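Long-range contact in O-methyltransferase family 2 (Planctopirus limnophila, PDB 5I2H), which probably transfers a methyl group from S-adenosyl-L-methionine to a hydroxyl of its substrate, and binds the flavone apigenin: residues K7-F21 with G167-V179. Sequence-based numbering, arbitrary orientation. Where two conformers were deposited one is given.
Sequences KDALRFPPTDVTPIF and GRAWNVAPRFADV. With AGI (5,7-dihydroxy-2-(4-hydroxyphenyl)-4H-chromen-4-one), chain C.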
loop_
_atom_site.group_PDB
_atom_site.type_symbol
_atom_site.label_atom_id
_atom_site.label_comp_id
_atom_site.label_asym_id
_atom_site.label_seq_id
_atom_site.Cartn_x
_atom_site.Cartn_y
_atom_site.Cartn_z
ATOM N N LYS A 7 -8.370 -11.626 -32.899
ATOM C CA LYS A 7 -7.767 -11.465 -31.582
ATOM C C LYS A 7 -8.063 -12.689 -30.727
ATOM O O LYS A 7 -9.229 -13.075 -30.569
ATOM C CB LYS A 7 -8.312 -10.198 -30.922
ATOM C CG LYS A 7 -7.707 -9.893 -29.568
ATOM C CD LYS A 7 -8.205 -8.544 -29.020
ATOM C CE LYS A 7 -7.586 -8.298 -27.641
ATOM N NZ LYS A 7 -6.096 -8.185 -27.779
ATOM N N ASP A 8 -7.010 -13.284 -30.164
ATOM C CA ASP A 8 -7.110 -14.519 -29.381
ATOM C C ASP A 8 -7.501 -14.195 -27.943
ATOM O O ASP A 8 -6.701 -13.619 -27.204
ATOM C CB ASP A 8 -5.768 -15.240 -29.435
ATOM C CG ASP A 8 -5.790 -16.623 -28.779
ATOM O OD1 ASP A 8 -6.755 -16.999 -28.075
ATOM O OD2 ASP A 8 -4.800 -17.361 -29.003
ATOM N N ALA A 9 -8.720 -14.564 -27.527
ATOM C CA ALA A 9 -9.168 -14.306 -26.160
ATOM C C ALA A 9 -8.983 -15.514 -25.246
ATOM O O ALA A 9 -9.387 -15.459 -24.068
ATOM C CB ALA A 9 -10.650 -13.869 -26.141
ATOM N N LEU A 10 -8.372 -16.599 -25.751
ATOM C CA LEU A 10 -8.200 -17.819 -24.966
ATOM C C LEU A 10 -6.780 -18.044 -24.482
ATOM O O LEU A 10 -6.584 -18.801 -23.518
ATOM C CB LEU A 10 -8.636 -19.050 -25.772
ATOM C CG LEU A 10 -10.137 -19.062 -26.101
ATOM C CD1 LEU A 10 -10.470 -20.248 -26.992
ATOM C CD2 LEU A 10 -11.016 -19.069 -24.832
ATOM N N ARG A 11 -5.792 -17.430 -25.121
ATOM C CA ARG A 11 -4.419 -17.631 -24.685
ATOM C C ARG A 11 -4.239 -17.059 -23.286
ATOM O O ARG A 11 -4.645 -15.923 -23.009
ATOM C CB ARG A 11 -3.457 -16.966 -25.659
ATOM C CG ARG A 11 -1.998 -17.144 -25.258
ATOM C CD ARG A 11 -1.232 -17.997 -26.255
ATOM N NE ARG A 11 -0.833 -17.252 -27.448
ATOM C CZ ARG A 11 0.410 -16.882 -27.726
ATOM N NH1 ARG A 11 0.669 -16.218 -28.846
ATOM N NH2 ARG A 11 1.395 -17.178 -26.895
ATOM N N PHE A 12 -3.625 -17.845 -22.402
ATOM C CA PHE A 12 -3.380 -17.378 -21.044
ATOM C C PHE A 12 -2.325 -16.270 -21.053
ATOM O O PHE A 12 -1.403 -16.294 -21.868
ATOM C CB PHE A 12 -2.894 -18.510 -20.141
ATOM C CG PHE A 12 -3.846 -19.655 -20.036
ATOM C CD1 PHE A 12 -5.201 -19.450 -19.795
ATOM C CD2 PHE A 12 -3.384 -20.949 -20.189
ATOM C CE1 PHE A 12 -6.082 -20.525 -19.691
ATOM C CE2 PHE A 12 -4.247 -22.030 -20.094
ATOM C CZ PHE A 12 -5.601 -21.820 -19.840
ATOM N N PRO A 13 -2.429 -15.275 -20.178
ATOM C CA PRO A 13 -1.384 -14.251 -20.139
ATOM C C PRO A 13 -0.063 -14.864 -19.724
ATOM O O PRO A 13 -0.024 -15.857 -18.974
ATOM C CB PRO A 13 -1.907 -13.244 -19.105
ATOM C CG PRO A 13 -3.003 -13.866 -18.436
ATOM C CD PRO A 13 -3.533 -15.008 -19.243
ATOM N N PRO A 14 1.051 -14.328 -20.223
ATOM C CA PRO A 14 2.353 -14.975 -19.986
ATOM C C PRO A 14 2.884 -14.776 -18.576
ATOM O O PRO A 14 3.757 -15.540 -18.155
ATOM C CB PRO A 14 3.268 -14.302 -21.017
ATOM C CG PRO A 14 2.652 -12.972 -21.235
ATOM C CD PRO A 14 1.149 -13.213 -21.174
ATOM N N THR A 15 2.387 -13.783 -17.841
ATOM C CA THR A 15 2.691 -13.594 -16.429
ATOM C C THR A 15 1.388 -13.274 -15.727
ATOM O O THR A 15 0.389 -12.950 -16.370
ATOM C CB THR A 15 3.691 -12.446 -16.197
ATOM O OG1 THR A 15 3.298 -11.300 -16.983
ATOM C CG2 THR A 15 5.102 -12.873 -16.618
ATOM N N ASP A 16 1.416 -13.331 -14.402
ATOM C CA ASP A 16 0.238 -13.097 -13.572
ATOM C C ASP A 16 0.291 -11.649 -13.087
ATOM O O ASP A 16 1.172 -11.283 -12.307
ATOM C CB ASP A 16 0.224 -14.072 -12.407
ATOM C CG ASP A 16 -1.019 -13.960 -11.538
ATOM O OD1 ASP A 16 -1.852 -13.084 -11.763
ATOM O OD2 ASP A 16 -1.175 -14.785 -10.624
ATOM N N VAL A 17 -0.668 -10.838 -13.544
ATOM C CA VAL A 17 -0.719 -9.416 -13.216
ATOM C C VAL A 17 -1.145 -9.166 -11.774
ATOM O O VAL A 17 -1.011 -8.038 -11.271
ATOM C CB VAL A 17 -1.693 -8.715 -14.194
ATOM C CG1 VAL A 17 -3.141 -9.162 -13.914
ATOM C CG2 VAL A 17 -1.559 -7.167 -14.117
ATOM N N THR A 18 -1.641 -10.191 -11.085
ATOM C CA THR A 18 -2.268 -9.985 -9.775
ATOM C C THR A 18 -1.430 -9.173 -8.784
ATOM O O THR A 18 -1.989 -8.258 -8.154
ATOM C CB THR A 18 -2.646 -11.356 -9.178
ATOM O OG1 THR A 18 -3.512 -12.063 -10.087
ATOM C CG2 THR A 18 -3.366 -11.178 -7.828
ATOM N N PRO A 19 -0.124 -9.392 -8.621
ATOM C CA PRO A 19 0.621 -8.568 -7.639
ATOM C C PRO A 19 0.591 -7.086 -7.939
ATOM O O PRO A 19 0.738 -6.283 -7.014
ATOM C CB PRO A 19 2.063 -9.082 -7.741
ATOM C CG PRO A 19 1.957 -10.365 -8.501
ATOM C CD PRO A 19 0.712 -10.417 -9.266
ATOM N N ILE A 20 0.463 -6.691 -9.209
ATOM C CA ILE A 20 0.402 -5.260 -9.511
ATOM C C ILE A 20 -0.887 -4.664 -8.950
ATOM O O ILE A 20 -0.887 -3.552 -8.413
ATOM C CB ILE A 20 0.537 -5.018 -11.027
ATOM C CG1 ILE A 20 1.959 -5.352 -11.487
ATOM C CG2 ILE A 20 0.146 -3.555 -11.367
ATOM C CD1 ILE A 20 2.107 -5.472 -13.009
ATOM N N PHE A 21 -2.012 -5.374 -9.087
ATOM C CA PHE A 21 -3.267 -4.885 -8.504
ATOM C C PHE A 21 -3.128 -4.740 -6.998
ATOM O O PHE A 21 -3.607 -3.766 -6.406
ATOM C CB PHE A 21 -4.431 -5.853 -8.824
ATOM C CG PHE A 21 -4.958 -5.727 -10.229
ATOM C CD1 PHE A 21 -5.680 -4.590 -10.624
ATOM C CD2 PHE A 21 -4.792 -6.726 -11.137
ATOM C CE1 PHE A 21 -6.175 -4.461 -11.925
ATOM C CE2 PHE A 21 -5.300 -6.594 -12.462
ATOM C CZ PHE A 21 -5.969 -5.459 -12.847
ATOM N N GLY A 167 -8.641 -3.977 -19.305
ATOM C CA GLY A 167 -7.325 -4.585 -19.133
ATOM C C GLY A 167 -7.355 -5.738 -18.139
ATOM O O GLY A 167 -6.736 -6.789 -18.361
ATOM N N ARG A 168 -8.103 -5.575 -17.043
ATOM C CA ARG A 168 -8.250 -6.701 -16.125
ATOM C C ARG A 168 -8.959 -7.867 -16.804
ATOM O O ARG A 168 -8.534 -9.017 -16.679
ATOM C CB ARG A 168 -8.992 -6.297 -14.841
ATOM C CG ARG A 168 -9.155 -7.514 -13.884
ATOM C CD ARG A 168 -9.770 -7.137 -12.536
ATOM N NE ARG A 168 -11.112 -6.559 -12.733
ATOM C CZ ARG A 168 -11.694 -5.698 -11.906
ATOM N NH1 ARG A 168 -11.056 -5.313 -10.798
ATOM N NH2 ARG A 168 -12.910 -5.224 -12.189
ATOM N N ALA A 169 -10.023 -7.588 -17.562
ATOM C CA ALA A 169 -10.751 -8.665 -18.224
ATOM C C ALA A 169 -9.875 -9.426 -19.216
ATOM O O ALA A 169 -9.979 -10.661 -19.310
ATOM C CB ALA A 169 -11.988 -8.102 -18.918
ATOM N N TRP A 170 -9.018 -8.729 -19.983
ATOM C CA TRP A 170 -8.167 -9.483 -20.909
ATOM C C TRP A 170 -7.235 -10.422 -20.148
ATOM O O TRP A 170 -6.853 -11.474 -20.670
ATOM C CB TRP A 170 -7.327 -8.565 -21.805
ATOM C CG TRP A 170 -8.114 -7.776 -22.810
ATOM C CD1 TRP A 170 -8.192 -6.400 -22.891
ATOM C CD2 TRP A 170 -8.920 -8.287 -23.903
ATOM N NE1 TRP A 170 -9.021 -6.040 -23.925
ATOM C CE2 TRP A 170 -9.466 -7.165 -24.573
ATOM C CE3 TRP A 170 -9.246 -9.581 -24.366
ATOM C CZ2 TRP A 170 -10.312 -7.299 -25.700
ATOM C CZ3 TRP A 170 -10.064 -9.709 -25.487
ATOM C CH2 TRP A 170 -10.597 -8.580 -26.126
ATOM N N ASN A 171 -6.855 -10.062 -18.917
ATOM C CA ASN A 171 -6.001 -10.948 -18.135
ATOM C C ASN A 171 -6.754 -12.115 -17.515
ATOM O O ASN A 171 -6.146 -13.162 -17.283
ATOM C CB ASN A 171 -5.300 -10.179 -17.017
ATOM C CG ASN A 171 -4.085 -9.430 -17.526
ATOM O OD1 ASN A 171 -2.979 -9.998 -17.581
ATOM N ND2 ASN A 171 -4.280 -8.164 -17.961
ATOM N N VAL A 172 -8.035 -11.960 -17.196
ATOM C CA VAL A 172 -8.762 -12.974 -16.432
ATOM C C VAL A 172 -9.686 -13.800 -17.330
ATOM O O VAL A 172 -9.925 -14.979 -17.054
ATOM C CB VAL A 172 -9.573 -12.330 -15.291
ATOM C CG1 VAL A 172 -10.321 -13.432 -14.469
ATOM C CG2 VAL A 172 -8.635 -11.494 -14.374
ATOM N N ALA A 173 -10.226 -13.197 -18.397
ATOM C CA ALA A 173 -11.193 -13.930 -19.210
ATOM C C ALA A 173 -10.633 -15.245 -19.770
ATOM O O ALA A 173 -11.396 -16.227 -19.814
ATOM C CB ALA A 173 -11.739 -13.047 -20.348
ATOM N N PRO A 174 -9.340 -15.362 -20.147
ATOM C CA PRO A 174 -8.849 -16.680 -20.604
ATOM C C PRO A 174 -8.985 -17.772 -19.547
ATOM O O PRO A 174 -9.364 -18.918 -19.875
ATOM C CB PRO A 174 -7.376 -16.412 -20.949
ATOM C CG PRO A 174 -7.343 -14.926 -21.337
ATOM C CD PRO A 174 -8.344 -14.287 -20.374
ATOM N N ARG A 175 -8.658 -17.454 -18.287
ATOM C CA ARG A 175 -8.877 -18.400 -17.198
ATOM C C ARG A 175 -10.358 -18.711 -17.049
ATOM O O ARG A 175 -10.763 -19.878 -16.975
ATOM C CB ARG A 175 -8.340 -17.831 -15.885
ATOM C CG ARG A 175 -6.878 -17.554 -15.874
ATOM C CD ARG A 175 -6.080 -18.815 -16.005
ATOM N NE ARG A 175 -4.678 -18.534 -16.282
ATOM C CZ ARG A 175 -3.799 -19.499 -16.511
ATOM N NH1 ARG A 175 -4.207 -20.769 -16.497
ATOM N NH2 ARG A 175 -2.534 -19.199 -16.749
ATOM N N PHE A 176 -11.177 -17.664 -16.991
ATOM C CA PHE A 176 -12.608 -17.835 -16.821
ATOM C C PHE A 176 -13.178 -18.798 -17.845
ATOM O O PHE A 176 -13.922 -19.724 -17.493
ATOM C CB PHE A 176 -13.301 -16.480 -16.946
ATOM C CG PHE A 176 -14.794 -16.568 -16.847
ATOM C CD1 PHE A 176 -15.413 -16.504 -15.623
ATOM C CD2 PHE A 176 -15.565 -16.706 -17.973
ATOM C CE1 PHE A 176 -16.788 -16.595 -15.529
ATOM C CE2 PHE A 176 -16.944 -16.806 -17.903
ATOM C CZ PHE A 176 -17.557 -16.751 -16.679
ATOM N N ALA A 177 -12.875 -18.564 -19.128
ATOM C CA ALA A 177 -13.382 -19.458 -20.161
ATOM C C ALA A 177 -12.831 -20.872 -19.971
ATOM O O ALA A 177 -13.539 -21.867 -20.206
ATOM C CB ALA A 177 -13.052 -18.910 -21.548
ATOM N N ASP A 178 -11.569 -20.982 -19.540
ATOM C CA ASP A 178 -10.972 -22.295 -19.375
ATOM C C ASP A 178 -11.674 -23.104 -18.288
ATOM O O ASP A 178 -11.781 -24.339 -18.400
ATOM C CB ASP A 178 -9.479 -22.142 -19.068
ATOM C CG ASP A 178 -8.770 -23.475 -18.957
ATOM O OD1 ASP A 178 -8.742 -24.225 -19.954
ATOM O OD2 ASP A 178 -8.252 -23.770 -17.857
ATOM N N VAL A 179 -12.150 -22.458 -17.227
ATOM C CA VAL A 179 -12.724 -23.223 -16.112
ATOM C C VAL A 179 -14.245 -23.285 -16.126
ATOM O O VAL A 179 -14.819 -24.026 -15.313
ATOM C CB VAL A 179 -12.262 -22.699 -14.738
ATOM C CG1 VAL A 179 -10.730 -22.692 -14.676
ATOM C CG2 VAL A 179 -12.852 -21.316 -14.447
HETATM C CAG AGI C . -14.304 3.429 -11.028
HETATM C CAE AGI C . -14.047 4.793 -11.130
HETATM C CAM AGI C . -15.117 5.684 -11.112
HETATM O OAB AGI C . -14.842 7.018 -11.208
HETATM C CAF AGI C . -16.436 5.215 -10.994
HETATM C CAH AGI C . -16.694 3.843 -10.889
HETATM C CAP AGI C . -15.616 2.956 -10.908
HETATM C CAQ AGI C . -15.750 1.477 -10.805
HETATM O OAL AGI C . -14.548 0.852 -10.567
HETATM C CAJ AGI C . -16.955 0.765 -10.936
HETATM C CAR AGI C . -16.953 -0.638 -10.814
HETATM O OAA AGI C . -18.017 -1.292 -10.947
HETATM C CAT AGI C . -15.643 -1.345 -10.555
HETATM C CAS AGI C . -14.432 -0.502 -10.431
HETATM C CAK AGI C . -13.191 -1.063 -10.185
HETATM C CAN AGI C . -13.070 -2.433 -10.054
HETATM O OAC AGI C . -11.828 -2.923 -9.834
HETATM C CAI AGI C . -14.170 -3.297 -10.165
HETATM C CAO AGI C . -15.450 -2.826 -10.408
HETATM O OAD AGI C . -16.458 -3.713 -10.500
HETATM O O HOH W 1 -8.771 -20.155 -22.333
HETATM O O HOH W 2 -1.411 -16.621 -16.809
HETATM O O HOH W 3 -2.141 -11.848 -15.866
#
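Leu10 and Pro174 bring the backbones nearest, CA to CA 4.6 Å, where the irregular N-terminal segment 7-17, with an Asx turn at Asp8, crosses the C-terminal turns of helix 154-179, touching it from Trp170 to Asp178. Pro174, at the helix kink, presses CG to 3.3 Å from Arg11 O and meets the carbonyl oxygens of Ala9 and Leu10. Phe12 lies beside it; in one of two conformers the Arg175 guanidinium stacks flat on one ring face, planes 1° apart and CZ 3.8 Å from the ring centroid, a cation-pi pair. A bend at chi2 (-65°) folds this arginine back over the ring, whose edge meets Asp178. With an alanine in place of Phe12, Arg175 would probably lose its flat support and be freer to turn. Near the N-terminus, Lys7 CE makes a CH-pi contact 3.4 Å from the centroid of the Trp170 six-membered ring, and chi4 (63°) sets NZ above the same face, a cation-pi contact. Three waters join Leu10 O to Pro174 O, Pro13 O to Arg175 NH2, and Asn171 OD1 to both Thr15 O and Val17 N. Phe21 CZ abuts Arg168 CB at 3.7 Å; Arg168 NH1 in turn donates to apigenin OAC, 2.7 Å away. Tyr109 of the second subunit packs edge-to-face with Phe21 and its OH hydrogen-bonds apigenin, so the contact joins the dimerisation region to the apigenin pocket, consistent with the shared sites of plant-type O-methyltransferase dimers.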